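Local coordinates for apical membrane antigen 1-like protein, soluble form (Toxoplasma gondii, PDB 3ZLE) that probably takes part in host-cell invasion as a sporozoite member of the AMA1 family of parasite surface antigens, at residues R21-I24 with P25-H28; C124-Y127 with A128-I132; V149-A152 with V153-K156; N252-E255 with C256-V260; Q349-S352 with A353-I356. All blocks are in the same frame, centred on the assembly; numbering follows the deposited sequence.

Contact 1: R21-I24 with P25-H28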
loop_
_atom_site.group_PDB
_atom_site.type_symbol
_atom_site.label_atom_id
_atom_site.label_comp_id
_atom_site.label_asym_id
_atom_site.label_seq_id
_atom_site.Cartn_x
_atom_site.Cartn_y
_atom_site.Cartn_z
ATOM N N ARG A 21 5.215 12.048 -5.577
ATOM C CA ARG A 21 4.254 11.029 -5.169
ATOM C C ARG A 21 5.015 9.787 -4.742
ATOM O O ARG A 21 4.463 8.917 -4.051
ATOM C CB ARG A 21 3.362 10.632 -6.337
ATOM C CG ARG A 21 2.393 11.627 -6.876
ATOM C CD ARG A 21 1.671 10.937 -8.098
ATOM N NE ARG A 21 0.582 11.717 -8.692
ATOM C CZ ARG A 21 -0.718 11.608 -8.329
ATOM N NH1 ARG A 21 -1.061 10.860 -7.295
ATOM N NH2 ARG A 21 -1.664 12.302 -8.975
ATOM N N PHE A 22 6.201 9.599 -5.310
ATOM C CA PHE A 22 6.902 8.321 -5.131
ATOM C C PHE A 22 7.908 8.385 -3.989
ATOM O O PHE A 22 8.644 7.415 -3.709
ATOM C CB PHE A 22 7.511 7.839 -6.495
ATOM C CG PHE A 22 6.474 7.675 -7.575
ATOM C CD1 PHE A 22 5.696 6.541 -7.617
ATOM C CD2 PHE A 22 6.125 8.753 -8.402
ATOM C CE1 PHE A 22 4.637 6.416 -8.501
ATOM C CE2 PHE A 22 5.119 8.627 -9.328
ATOM C CZ PHE A 22 4.318 7.475 -9.341
ATOM N N ASN A 23 7.910 9.514 -3.279
ATOM C CA ASN A 23 8.707 9.616 -2.054
ATOM C C ASN A 23 7.936 9.091 -0.872
ATOM O O ASN A 23 7.362 9.846 -0.088
ATOM C CB ASN A 23 9.105 11.033 -1.797
ATOM C CG ASN A 23 10.002 11.157 -0.609
ATOM O OD1 ASN A 23 10.214 10.195 0.139
ATOM N ND2 ASN A 23 10.577 12.323 -0.444
ATOM N N ILE A 24 7.853 7.780 -0.821
ATOM C CA ILE A 24 6.988 7.047 0.101
ATOM C C ILE A 24 7.189 7.311 1.629
ATOM O O ILE A 24 6.204 7.371 2.395
ATOM C CB ILE A 24 7.072 5.544 -0.247
ATOM C CG1 ILE A 24 6.294 5.299 -1.570
ATOM C CG2 ILE A 24 6.518 4.672 0.880
ATOM C CD1 ILE A 24 6.163 3.819 -1.936
ATOM N N PRO A 25 8.456 7.336 2.110
ATOM C CA PRO A 25 8.631 7.666 3.539
ATOM C C PRO A 25 8.082 9.027 3.840
ATOM O O PRO A 25 7.529 9.243 4.902
ATOM C CB PRO A 25 10.159 7.705 3.710
ATOM C CG PRO A 25 10.707 6.904 2.552
ATOM C CD PRO A 25 9.744 7.129 1.420
ATOM N N GLN A 26 8.281 9.979 2.933
ATOM C CA GLN A 26 7.673 11.265 3.112
ATOM C C GLN A 26 6.132 11.242 3.027
ATOM O O GLN A 26 5.464 11.718 3.941
ATOM C CB GLN A 26 8.254 12.256 2.143
ATOM C CG GLN A 26 7.723 13.668 2.329
ATOM C CD GLN A 26 8.695 14.688 1.788
ATOM O OE1 GLN A 26 9.903 14.481 1.835
ATOM N NE2 GLN A 26 8.169 15.757 1.190
ATOM N N VAL A 27 5.557 10.755 1.922
ATOM C CA VAL A 27 4.092 10.952 1.719
ATOM C C VAL A 27 3.271 9.880 2.482
ATOM O O VAL A 27 2.195 10.145 2.937
ATOM C CB VAL A 27 3.656 10.982 0.225
ATOM C CG1 VAL A 27 4.400 12.063 -0.561
ATOM C CG2 VAL A 27 3.850 9.619 -0.433
ATOM N N HIS A 28 3.816 8.702 2.674
ATOM C CA HIS A 28 3.093 7.707 3.440
ATOM C C HIS A 28 3.495 7.666 4.930
ATOM O O HIS A 28 2.628 7.775 5.796
ATOM C CB HIS A 28 3.218 6.330 2.779
ATOM C CG HIS A 28 2.403 5.259 3.420
ATOM N ND1 HIS A 28 1.026 5.314 3.518
ATOM C CD2 HIS A 28 2.788 4.101 4.032
ATOM C CE1 HIS A 28 0.600 4.229 4.151
ATOM N NE2 HIS A 28 1.652 3.472 4.454
#

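Contact 2: C124-Y127 with A128-I132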
loop_
_atom_site.group_PDB
_atom_site.type_symbol
_atom_site.label_atom_id
_atom_site.label_comp_id
_atom_site.label_asym_id
_atom_site.label_seq_id
_atom_site.Cartn_x
_atom_site.Cartn_y
_atom_site.Cartn_z
ATOM N N CYS A 124 -14.470 7.322 3.042
ATOM C CA CYS A 124 -14.399 6.129 3.856
ATOM C C CYS A 124 -13.366 6.320 4.964
ATOM O O CYS A 124 -13.578 5.906 6.114
ATOM C CB CYS A 124 -14.119 4.897 2.993
ATOM S SG CYS A 124 -14.220 3.342 3.878
ATOM N N ALA A 125 -12.361 7.125 4.676
ATOM C CA ALA A 125 -11.291 7.365 5.649
ATOM C C ALA A 125 -11.846 8.297 6.721
ATOM O O ALA A 125 -11.696 8.015 7.932
ATOM C CB ALA A 125 -10.056 7.972 4.980
ATOM N N LEU A 126 -12.627 9.291 6.278
ATOM C CA LEU A 126 -13.233 10.287 7.193
ATOM C C LEU A 126 -14.235 9.595 8.079
ATOM O O LEU A 126 -14.367 9.930 9.249
ATOM C CB LEU A 126 -13.942 11.434 6.440
ATOM C CG LEU A 126 -14.522 12.559 7.330
ATOM C CD1 LEU A 126 -13.451 13.095 8.287
ATOM C CD2 LEU A 126 -15.154 13.726 6.534
ATOM N N TYR A 127 -14.952 8.628 7.505
ATOM C CA TYR A 127 -15.988 7.921 8.239
ATOM C C TYR A 127 -15.349 7.103 9.342
ATOM O O TYR A 127 -15.855 7.063 10.440
ATOM C CB TYR A 127 -16.766 7.002 7.311
ATOM C CG TYR A 127 -17.847 6.214 7.951
ATOM C CD1 TYR A 127 -18.931 6.842 8.546
ATOM C CD2 TYR A 127 -17.829 4.823 7.926
ATOM C CE1 TYR A 127 -19.952 6.111 9.105
ATOM C CE2 TYR A 127 -18.901 4.086 8.414
ATOM C CZ TYR A 127 -19.936 4.726 9.032
ATOM O OH TYR A 127 -20.983 3.992 9.593
ATOM N N ALA A 128 -14.232 6.484 9.043
ATOM C CA ALA A 128 -13.436 5.770 10.052
ATOM C C ALA A 128 -12.905 6.769 11.089
ATOM O O ALA A 128 -12.973 6.512 12.280
ATOM C CB ALA A 128 -12.284 5.073 9.404
ATOM N N TYR A 129 -12.369 7.886 10.612
ATOM C CA TYR A 129 -11.673 8.856 11.468
ATOM C C TYR A 129 -12.659 9.426 12.502
ATOM O O TYR A 129 -12.315 9.551 13.662
ATOM C CB TYR A 129 -11.111 9.969 10.615
ATOM C CG TYR A 129 -10.227 10.943 11.325
ATOM C CD1 TYR A 129 -8.877 10.715 11.416
ATOM C CD2 TYR A 129 -10.717 12.186 11.768
ATOM C CE1 TYR A 129 -8.032 11.629 12.019
ATOM C CE2 TYR A 129 -9.864 13.126 12.320
ATOM C CZ TYR A 129 -8.518 12.833 12.450
ATOM O OH TYR A 129 -7.624 13.737 12.990
ATOM N N SER A 130 -13.924 9.552 12.088
ATOM C CA SER A 130 -14.999 10.013 12.931
ATOM C C SER A 130 -15.599 8.944 13.825
ATOM O O SER A 130 -16.462 9.250 14.635
ATOM C CB SER A 130 -16.139 10.547 12.074
ATOM O OG SER A 130 -15.658 11.482 11.150
ATOM N N THR A 131 -15.341 7.681 13.524
ATOM C CA THR A 131 -16.002 6.640 14.301
ATOM C C THR A 131 -15.389 6.590 15.663
ATOM O O THR A 131 -14.181 6.429 15.799
ATOM C CB THR A 131 -15.920 5.265 13.653
ATOM O OG1 THR A 131 -16.709 5.262 12.467
ATOM C CG2 THR A 131 -16.461 4.221 14.596
ATOM N N ILE A 132 -16.216 6.775 16.680
ATOM C CA ILE A 132 -15.767 6.592 18.059
ATOM C C ILE A 132 -15.536 5.118 18.376
ATOM O O ILE A 132 -16.480 4.311 18.447
ATOM C CB ILE A 132 -16.730 7.240 19.077
ATOM C CG1 ILE A 132 -16.736 8.763 18.902
ATOM C CG2 ILE A 132 -16.362 6.846 20.510
ATOM C CD1 ILE A 132 -18.073 9.322 18.475
#

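Contact 3: V149-A152 with V153-K156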
loop_
_atom_site.group_PDB
_atom_site.type_symbol
_atom_site.label_atom_id
_atom_site.label_comp_id
_atom_site.label_asym_id
_atom_site.label_seq_id
_atom_site.Cartn_x
_atom_site.Cartn_y
_atom_site.Cartn_z
ATOM N N VAL A 149 -11.520 -0.234 4.865
ATOM C CA VAL A 149 -11.324 -0.848 3.582
ATOM C C VAL A 149 -12.456 -0.383 2.698
ATOM O O VAL A 149 -13.650 -0.441 3.097
ATOM C CB VAL A 149 -11.359 -2.387 3.681
ATOM C CG1 VAL A 149 -11.385 -2.995 2.280
ATOM C CG2 VAL A 149 -10.133 -2.915 4.451
ATOM N N TYR A 150 -12.115 0.233 1.563
ATOM C CA TYR A 150 -13.168 0.630 0.647
ATOM C C TYR A 150 -13.193 -0.436 -0.455
ATOM O O TYR A 150 -12.123 -0.890 -0.887
ATOM C CB TYR A 150 -12.876 2.022 0.032
ATOM C CG TYR A 150 -13.853 2.361 -1.083
ATOM C CD1 TYR A 150 -15.207 2.487 -0.814
ATOM C CD2 TYR A 150 -13.436 2.477 -2.408
ATOM C CE1 TYR A 150 -16.114 2.816 -1.813
ATOM C CE2 TYR A 150 -14.346 2.774 -3.414
ATOM C CZ TYR A 150 -15.695 2.901 -3.103
ATOM O OH TYR A 150 -16.641 3.143 -4.066
ATOM N N ASP A 151 -14.383 -0.898 -0.846
ATOM C CA ASP A 151 -14.519 -1.845 -1.996
ATOM C C ASP A 151 -15.105 -1.131 -3.229
ATOM O O ASP A 151 -16.219 -0.584 -3.188
ATOM C CB ASP A 151 -15.428 -3.017 -1.597
ATOM C CG ASP A 151 -15.683 -3.964 -2.734
ATOM O OD1 ASP A 151 -14.977 -3.865 -3.747
ATOM O OD2 ASP A 151 -16.615 -4.790 -2.638
ATOM N N ALA A 152 -14.316 -0.994 -4.285
ATOM C CA ALA A 152 -14.750 -0.102 -5.378
ATOM C C ALA A 152 -15.753 -0.756 -6.312
ATOM O O ALA A 152 -16.401 -0.086 -7.087
ATOM C CB ALA A 152 -13.581 0.511 -6.126
ATOM N N VAL A 153 -15.981 -2.044 -6.107
ATOM C CA VAL A 153 -16.978 -2.760 -6.850
ATOM C C VAL A 153 -18.341 -2.647 -6.173
ATOM O O VAL A 153 -19.259 -2.094 -6.744
ATOM C CB VAL A 153 -16.586 -4.256 -7.025
ATOM C CG1 VAL A 153 -17.704 -5.048 -7.668
ATOM C CG2 VAL A 153 -15.317 -4.370 -7.867
ATOM N N SER A 154 -18.475 -3.135 -4.945
ATOM C CA SER A 154 -19.766 -2.952 -4.272
ATOM C C SER A 154 -20.039 -1.474 -3.992
ATOM O O SER A 154 -21.164 -1.112 -3.751
ATOM C CB SER A 154 -19.845 -3.735 -2.970
ATOM O OG SER A 154 -18.830 -3.330 -2.092
ATOM N N ARG A 155 -18.998 -0.627 -4.090
ATOM C CA ARG A 155 -19.034 0.748 -3.580
ATOM C C ARG A 155 -19.433 0.816 -2.135
ATOM O O ARG A 155 -20.310 1.581 -1.776
ATOM C CB ARG A 155 -19.954 1.650 -4.426
ATOM C CG ARG A 155 -19.502 1.716 -5.869
ATOM C CD ARG A 155 -20.400 2.597 -6.723
ATOM N NE ARG A 155 -19.747 2.836 -8.007
ATOM C CZ ARG A 155 -20.108 2.254 -9.156
ATOM N NH1 ARG A 155 -21.197 1.479 -9.240
ATOM N NH2 ARG A 155 -19.387 2.448 -10.225
ATOM N N LYS A 156 -18.819 -0.045 -1.315
ATOM C CA LYS A 156 -19.090 -0.080 0.119
ATOM C C LYS A 156 -17.875 0.300 0.972
ATOM O O LYS A 156 -16.748 -0.069 0.668
ATOM C CB LYS A 156 -19.552 -1.470 0.520
ATOM C CG LYS A 156 -21.026 -1.730 0.214
ATOM C CD LYS A 156 -21.341 -3.199 0.354
ATOM C CE LYS A 156 -22.588 -3.530 -0.429
ATOM N NZ LYS A 156 -23.796 -2.891 0.173
#

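Contact 4: N252-E255 with C256-V260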
loop_
_atom_site.group_PDB
_atom_site.type_symbol
_atom_site.label_atom_id
_atom_site.label_comp_id
_atom_site.label_asym_id
_atom_site.label_seq_id
_atom_site.Cartn_x
_atom_site.Cartn_y
_atom_site.Cartn_z
ATOM N N ASN A 252 5.025 -12.412 -15.273
ATOM C CA ASN A 252 4.316 -11.265 -15.827
ATOM C C ASN A 252 4.205 -10.130 -14.814
ATOM O O ASN A 252 4.490 -10.302 -13.644
ATOM C CB ASN A 252 2.929 -11.666 -16.331
ATOM C CG ASN A 252 2.097 -12.331 -15.260
ATOM O OD1 ASN A 252 2.005 -11.842 -14.144
ATOM N ND2 ASN A 252 1.584 -13.512 -15.564
ATOM N N LYS A 253 3.869 -8.955 -15.309
ATOM C CA LYS A 253 4.053 -7.732 -14.569
ATOM C C LYS A 253 3.198 -7.683 -13.287
ATOM O O LYS A 253 3.682 -7.313 -12.229
ATOM C CB LYS A 253 3.791 -6.537 -15.488
ATOM C CG LYS A 253 2.349 -6.369 -15.948
ATOM C CD LYS A 253 2.328 -5.405 -17.137
ATOM C CE LYS A 253 0.957 -5.197 -17.753
ATOM N NZ LYS A 253 1.102 -4.077 -18.761
ATOM N N GLU A 254 2.065 -8.352 -13.328
ATOM C CA GLU A 254 1.196 -8.405 -12.165
ATOM C C GLU A 254 1.837 -9.198 -11.012
ATOM O O GLU A 254 1.596 -8.918 -9.808
ATOM C CB GLU A 254 -0.146 -9.040 -12.552
ATOM C CG GLU A 254 -0.889 -9.644 -11.358
ATOM C CD GLU A 254 -2.279 -10.185 -11.718
ATOM O OE1 GLU A 254 -2.884 -9.745 -12.749
ATOM O OE2 GLU A 254 -2.770 -11.057 -10.953
ATOM N N GLU A 255 2.614 -10.214 -11.378
ATOM C CA GLU A 255 3.340 -10.990 -10.406
ATOM C C GLU A 255 4.368 -10.066 -9.747
ATOM O O GLU A 255 4.505 -10.068 -8.540
ATOM C CB GLU A 255 4.014 -12.214 -11.082
ATOM C CG GLU A 255 5.069 -12.951 -10.244
ATOM C CD GLU A 255 5.494 -14.300 -10.864
ATOM O OE1 GLU A 255 4.664 -14.956 -11.523
ATOM O OE2 GLU A 255 6.655 -14.711 -10.689
ATOM N N CYS A 256 5.009 -9.218 -10.535
ATOM C CA CYS A 256 5.932 -8.225 -9.985
ATOM C C CYS A 256 5.212 -7.269 -9.024
ATOM O O CYS A 256 5.730 -6.932 -7.976
ATOM C CB CYS A 256 6.632 -7.438 -11.098
ATOM S SG CYS A 256 7.899 -6.267 -10.533
ATOM N N TRP A 257 4.003 -6.878 -9.382
ATOM C CA TRP A 257 3.226 -5.965 -8.572
ATOM C C TRP A 257 2.891 -6.581 -7.199
ATOM O O TRP A 257 2.988 -5.929 -6.175
ATOM C CB TRP A 257 1.955 -5.567 -9.340
ATOM C CG TRP A 257 0.922 -4.844 -8.493
ATOM C CD1 TRP A 257 0.982 -3.560 -8.054
ATOM C CD2 TRP A 257 -0.306 -5.395 -7.975
ATOM N NE1 TRP A 257 -0.145 -3.261 -7.301
ATOM C CE2 TRP A 257 -0.949 -4.367 -7.244
ATOM C CE3 TRP A 257 -0.949 -6.628 -8.121
ATOM C CZ2 TRP A 257 -2.202 -4.548 -6.601
ATOM C CZ3 TRP A 257 -2.208 -6.811 -7.492
ATOM C CH2 TRP A 257 -2.844 -5.750 -6.804
ATOM N N LYS A 258 2.563 -7.861 -7.190
ATOM C CA LYS A 258 2.333 -8.592 -5.951
ATOM C C LYS A 258 3.582 -8.812 -5.123
ATOM O O LYS A 258 3.522 -8.853 -3.892
ATOM C CB LYS A 258 1.713 -9.924 -6.260
ATOM C CG LYS A 258 0.233 -9.829 -6.447
ATOM C CD LYS A 258 -0.357 -11.152 -6.867
ATOM C CE LYS A 258 -1.848 -10.991 -6.988
ATOM N NZ LYS A 258 -2.533 -12.150 -7.578
ATOM N N ARG A 259 4.712 -8.959 -5.805
ATOM C CA ARG A 259 5.946 -9.318 -5.159
ATOM C C ARG A 259 6.493 -8.180 -4.336
ATOM O O ARG A 259 7.048 -8.400 -3.269
ATOM C CB ARG A 259 6.969 -9.727 -6.212
ATOM C CG ARG A 259 8.252 -10.301 -5.654
ATOM C CD ARG A 259 8.629 -11.578 -6.410
ATOM N NE ARG A 259 9.514 -11.336 -7.530
ATOM C CZ ARG A 259 9.541 -12.080 -8.650
ATOM N NH1 ARG A 259 8.662 -13.041 -8.845
ATOM N NH2 ARG A 259 10.450 -11.852 -9.570
ATOM N N VAL A 260 6.466 -6.976 -4.892
ATOM C CA VAL A 260 7.010 -5.844 -4.203
ATOM C C VAL A 260 6.280 -5.610 -2.883
ATOM O O VAL A 260 6.899 -5.297 -1.866
ATOM C CB VAL A 260 6.985 -4.618 -5.121
ATOM C CG1 VAL A 260 5.562 -4.217 -5.491
ATOM C CG2 VAL A 260 7.809 -3.503 -4.610
HETATM O O HOH W 1 -4.750 -12.341 -9.853
#

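Contact 5: Q349-S352 with A353-I356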
loop_
_atom_site.group_PDB
_atom_site.type_symbol
_atom_site.label_atom_id
_atom_site.label_comp_id
_atom_site.label_asym_id
_atom_site.label_seq_id
_atom_site.Cartn_x
_atom_site.Cartn_y
_atom_site.Cartn_z
ATOM N N GLN A 349 2.726 14.521 -19.569
ATOM C CA GLN A 349 3.188 15.046 -20.808
ATOM C C GLN A 349 4.176 16.152 -20.604
ATOM O O GLN A 349 4.331 16.698 -19.515
ATOM C CB GLN A 349 2.037 15.511 -21.680
ATOM C CG GLN A 349 1.443 14.356 -22.482
ATOM C CD GLN A 349 0.325 14.780 -23.414
ATOM O OE1 GLN A 349 -0.173 15.899 -23.333
ATOM N NE2 GLN A 349 -0.075 13.877 -24.309
ATOM N N CYS A 350 4.713 16.597 -21.711
ATOM C CA CYS A 350 5.955 17.254 -21.743
ATOM C C CYS A 350 5.696 18.273 -22.851
ATOM O O CYS A 350 4.874 18.024 -23.706
ATOM C CB CYS A 350 6.978 16.164 -22.118
ATOM S SG CYS A 350 8.506 16.642 -22.776
ATOM N N ASP A 351 6.214 19.484 -22.743
ATOM C CA ASP A 351 5.923 20.500 -23.809
ATOM C C ASP A 351 7.062 20.606 -24.826
ATOM O O ASP A 351 8.129 21.155 -24.519
ATOM C CB ASP A 351 5.647 21.856 -23.159
ATOM C CG ASP A 351 5.622 23.020 -24.171
ATOM O OD1 ASP A 351 5.128 22.860 -25.314
ATOM O OD2 ASP A 351 6.054 24.122 -23.781
ATOM N N SER A 352 6.859 20.010 -26.006
ATOM C CA SER A 352 7.916 19.861 -27.000
ATOM C C SER A 352 8.497 21.187 -27.431
ATOM O O SER A 352 9.695 21.275 -27.715
ATOM C CB SER A 352 7.409 19.125 -28.242
ATOM O OG SER A 352 7.737 17.753 -28.188
ATOM N N ALA A 353 7.632 22.195 -27.565
ATOM C CA ALA A 353 8.063 23.536 -28.016
ATOM C C ALA A 353 9.106 24.221 -27.129
ATOM O O ALA A 353 9.924 24.984 -27.626
ATOM C CB ALA A 353 6.860 24.459 -28.257
ATOM N N SER A 354 9.078 23.977 -25.824
ATOM C CA SER A 354 9.947 24.743 -24.907
ATOM C C SER A 354 10.961 23.867 -24.179
ATOM O O SER A 354 11.924 24.373 -23.584
ATOM C CB SER A 354 9.110 25.486 -23.884
ATOM O OG SER A 354 8.219 24.588 -23.256
ATOM N N PHE A 355 10.656 22.574 -24.098
ATOM C CA PHE A 355 11.515 21.631 -23.396
ATOM C C PHE A 355 12.955 21.704 -23.944
ATOM O O PHE A 355 13.182 21.462 -25.134
ATOM C CB PHE A 355 10.993 20.216 -23.583
ATOM C CG PHE A 355 11.698 19.203 -22.727
ATOM C CD1 PHE A 355 12.930 18.706 -23.108
ATOM C CD2 PHE A 355 11.222 18.891 -21.466
ATOM C CE1 PHE A 355 13.623 17.837 -22.295
ATOM C CE2 PHE A 355 11.901 17.984 -20.667
ATOM C CZ PHE A 355 13.097 17.470 -21.086
ATOM N N ILE A 356 13.921 21.971 -23.070
ATOM C CA ILE A 356 15.326 21.979 -23.474
ATOM C C ILE A 356 15.984 20.602 -23.275
ATOM O O ILE A 356 16.110 20.122 -22.141
ATOM C CB ILE A 356 16.145 23.009 -22.686
ATOM C CG1 ILE A 356 15.475 24.379 -22.694
ATOM C CG2 ILE A 356 17.573 23.081 -23.213
ATOM C CD1 ILE A 356 15.746 25.146 -21.408
#

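Contact 1: R21-I24 with P25-H28
The carbonyl oxygen I24 O accepts the shortest sound polar bond here, from H28 N at 2.7 Å. The bond is bent, with an N-H...O angle of 145° and its donor tilted out of the carbonyl plane. One residue earlier, N23 O takes V27 N at 2.9 Å along a straighter path, the donor sitting almost on the extension of the carbonyl bond. Together these two i to i+4 bonds wind the short helix 24-27, and N23 occupies its N-cap. With CG of N23 anti to the backbone N (chi1 -176°), OD1 swings over the first turn and accepts weakly from Q26 N at 3.4 Å. The same N23 OD1 touches the proline ring at P25 CD, 3.4 Å away. Beyond it the two amide groups of N23 and Q26 run obliquely past each other, with CG of N23 3.4 Å from CB of Q26. P25, whose N has no hydrogen to donate, suits the first turn, and its CD packs against I24 CB at 3.5 Å. V27 CG2 lies within packing distance of both N23 O and R21 O, 3.7 Å from the latter. Outside the turn, I24 and P25 lie against W303, R21 bonds to the carbonyls of Q215 and C218, and both ring nitrogens of H28 are used, ND1 by C50 N and NE2 by G31 O. A weak side-chain cap, a proline and two backbone bonds thus start a helix of barely one turn in the AMA1 ectodomain, probably within a PAN-type domain, and its flanking side chains tie it to distant parts of the chain.

Contact 2: C124-Y127 with A128-I132
The two aromatic rings, Y127 and Y129, leave the helix in different directions and meet the other segment mainly near their roots. Y127 has A128 N obliquely beside its ring, 3.8 Å from CG, while the ring itself packs among L108, R111, C157 and V159 and its hydroxyl bonds to F100 O and Y94. Y129 touches 124-127 through CB, 3.4 Å from A125 O; farther out its ring has a cation-pi partner in K145, and its OH bonds to E208. The backbone bonds of helix 120-129 continue here, with A128 N bonded to C124 O and Y129 N to A125 O at 2.8 Å. L126 O receives both S130 N at 2.9 Å and S130 OG at 2.8 Å, and the two donors come from opposite faces of the carbonyl plane. The serine can fold back this way because OG stands beside its own backbone N (chi1 -52°). T131 OG1 turns back in the same sense and donates to Y127 O at 2.8 Å, tilted 28° from the carbonyl plane. L126 CD1 lies alongside the serine hydroxyl. A disulfide from C124 to C157 ties the helix to strand 156-159, and A125 and A128 pack on F148 of strand 148-151, in what is probably a PAN-type domain. The hydroxyls thus give L126 O a second donor and Y127 O a bond as the chain leaves the helix.

Contact 3: V149-A152 with V153-K156
Both oxygens of the D151 carboxylate reach into the turn that follows it. OD1 takes V153 N at 3.1 Å, an Asx turn, and OD2 takes S154 OG at 2.7 Å together with a weak bond from S154 N. Neither V153 N nor S154 OG lies in the carboxylate plane: each approaches from well above it, V153 N by 61°. The aspartate gets there with CG anti to the backbone N (chi1 176°), and the serine meets it by placing OG between its own N and carbonyl carbon. The backbone of the same aspartate closes the loop. D151 N donates to K156 O at 2.9 Å in an almost linear bond, and K156 N returns to D151 O at 3.2 Å on a lone pair in the carbonyl plane. This antiparallel hydrogen-bonded pair ends a beta hairpin between strands 148-151 and 156-159, with a G1 beta bulge formed by R155 and K156 opposite D151; R155 adopts the left-handed conformation (phi 54°) usual for the first bulge position. Y150 lies alongside R155, both side chains pointing the same way: its OH is 3.4 Å from R155 CA, and its CD1 is 3.3 Å from K156 O. From outside the hairpin, A198 N also bonds to OD1 of D151, and R197 and L199 pack against that side chain. Farther out, Y150 OH bonds a glycerol, probably from the crystallisation liquor, and K156 NZ forms a salt bridge with D104 of the edge strand 103-104.

Contact 4: N252-E255 with C256-V260
C256 opens the second segment with a weak bond from its N to N252 O, and its CB rests 3.2 Å from K253 O. This is the first turn of helix 253-262, and N252 is its N-cap: OD1 accepts from E255 N at 3.3 Å, the donor lying nearly on the line of the side-chain carbonyl. W257 follows, its N bonded to K253 O at 2.9 Å, while E254 O sits at the edge of the indole, in its plane, 3.8 Å from CE3. K258 then donates from N to E254 O and runs its extended chain alongside that of E254, both pointing the same way. NZ comes to 3.6 Å from E254 OE2, a salt bridge of rather loose reach. A water bridges the pair, giving a hydrogen to OE2 at 2.6 Å and accepting from NZ. R259 repeats the i to i+4 pairing one step on, but in another style. Its chain bends at chi2 (133°) and chi3, bringing NH1 obliquely over to E255 OE2 at 3.2 Å. The carboxylate meets the guanidinium at its edge, the planes 60° apart; the hydrogen bond within this salt bridge is weak because its N-H...O angle is only 123°. The same two groups have further partners, T251 for E255 OE1 and Q249 O for R259 NH2. Around the helix, C256 is disulfide-bonded to C317 of strand 315-320 and packs on A304 and F306 of strand 303-308. W257 meets Y336 and bonds to G340 O, K253 packs on V334 and Y336 of strand 333-337 while its NZ forms a salt bridge with E344, and one side of the helix thus packs against the four-stranded sheet.

Contact 5: Q349-S352 with A353-I356
A tight turn beside a disulfide brings D351 back onto S354 and F355. D351 O is its focus, accepting F355 N at 2.9 Å almost on the extension of the carbonyl bond and S354 N at 3.3 Å from well above the carbonyl plane. The second bond closes a type I beta turn, with S352 and A353 at its corners in helical backbone conformations; the first, shorter and straighter in its approach, adds an i to i+4 alpha-turn bond. The side chain of D351 adds a weak hydrogen bond of Asx-turn pattern, OD1 lying 3.4 Å from A353 N at a poorly directed 132°, with A353 CB close by. Just past the turn the ring of F355 meets C350. CG of F355 stands anti to the backbone N (chi1 -171°), which brings the ring to C350 SG, while F355 CB rests 3.2 Å from D351 O. C350 SG lies 3.8 Å from F355 CD2 and 4.3 Å from the ring centroid, inclined to the ring normal, an oblique sulfur-aromatic contact. That sulfur is already tied to C372, whose O also receives a hydrogen bond from S352 OG, while S352 N bonds to N375 OD1. Turn and disulfide thus meet the hairpin of strands 366-373 and 376-383 together. The result is a type I turn with a Cys sulfur-aromatic contact next to a disulfide, in the cystine-rich C-terminal part of the chain that probably corresponds to the third domain of AMA1 ectodomains.

The five local contacts follow one another along the chain, showing how a fold poor in helix is built from short helices and turns tied to sheets and disulfides. Contacts 2 and 3 are the only touching pair, their centres 15 Å apart: C124, A125 and A128 pack on F148, and the C124-C157 disulfide joins helix 120-129 to the five-stranded antiparallel sheet. Contact 4 packs on the other, four-stranded sheet, across the chain's centre from contact 2, about 31 Å between centres. Contact 1, nearer the middle, comes within about 8 Å of contact 4 by nearest atoms. Contact 5 lies farthest out, nearest to contact 1 (about 27 Å between centres), consistent with a separate cystine-rich domain.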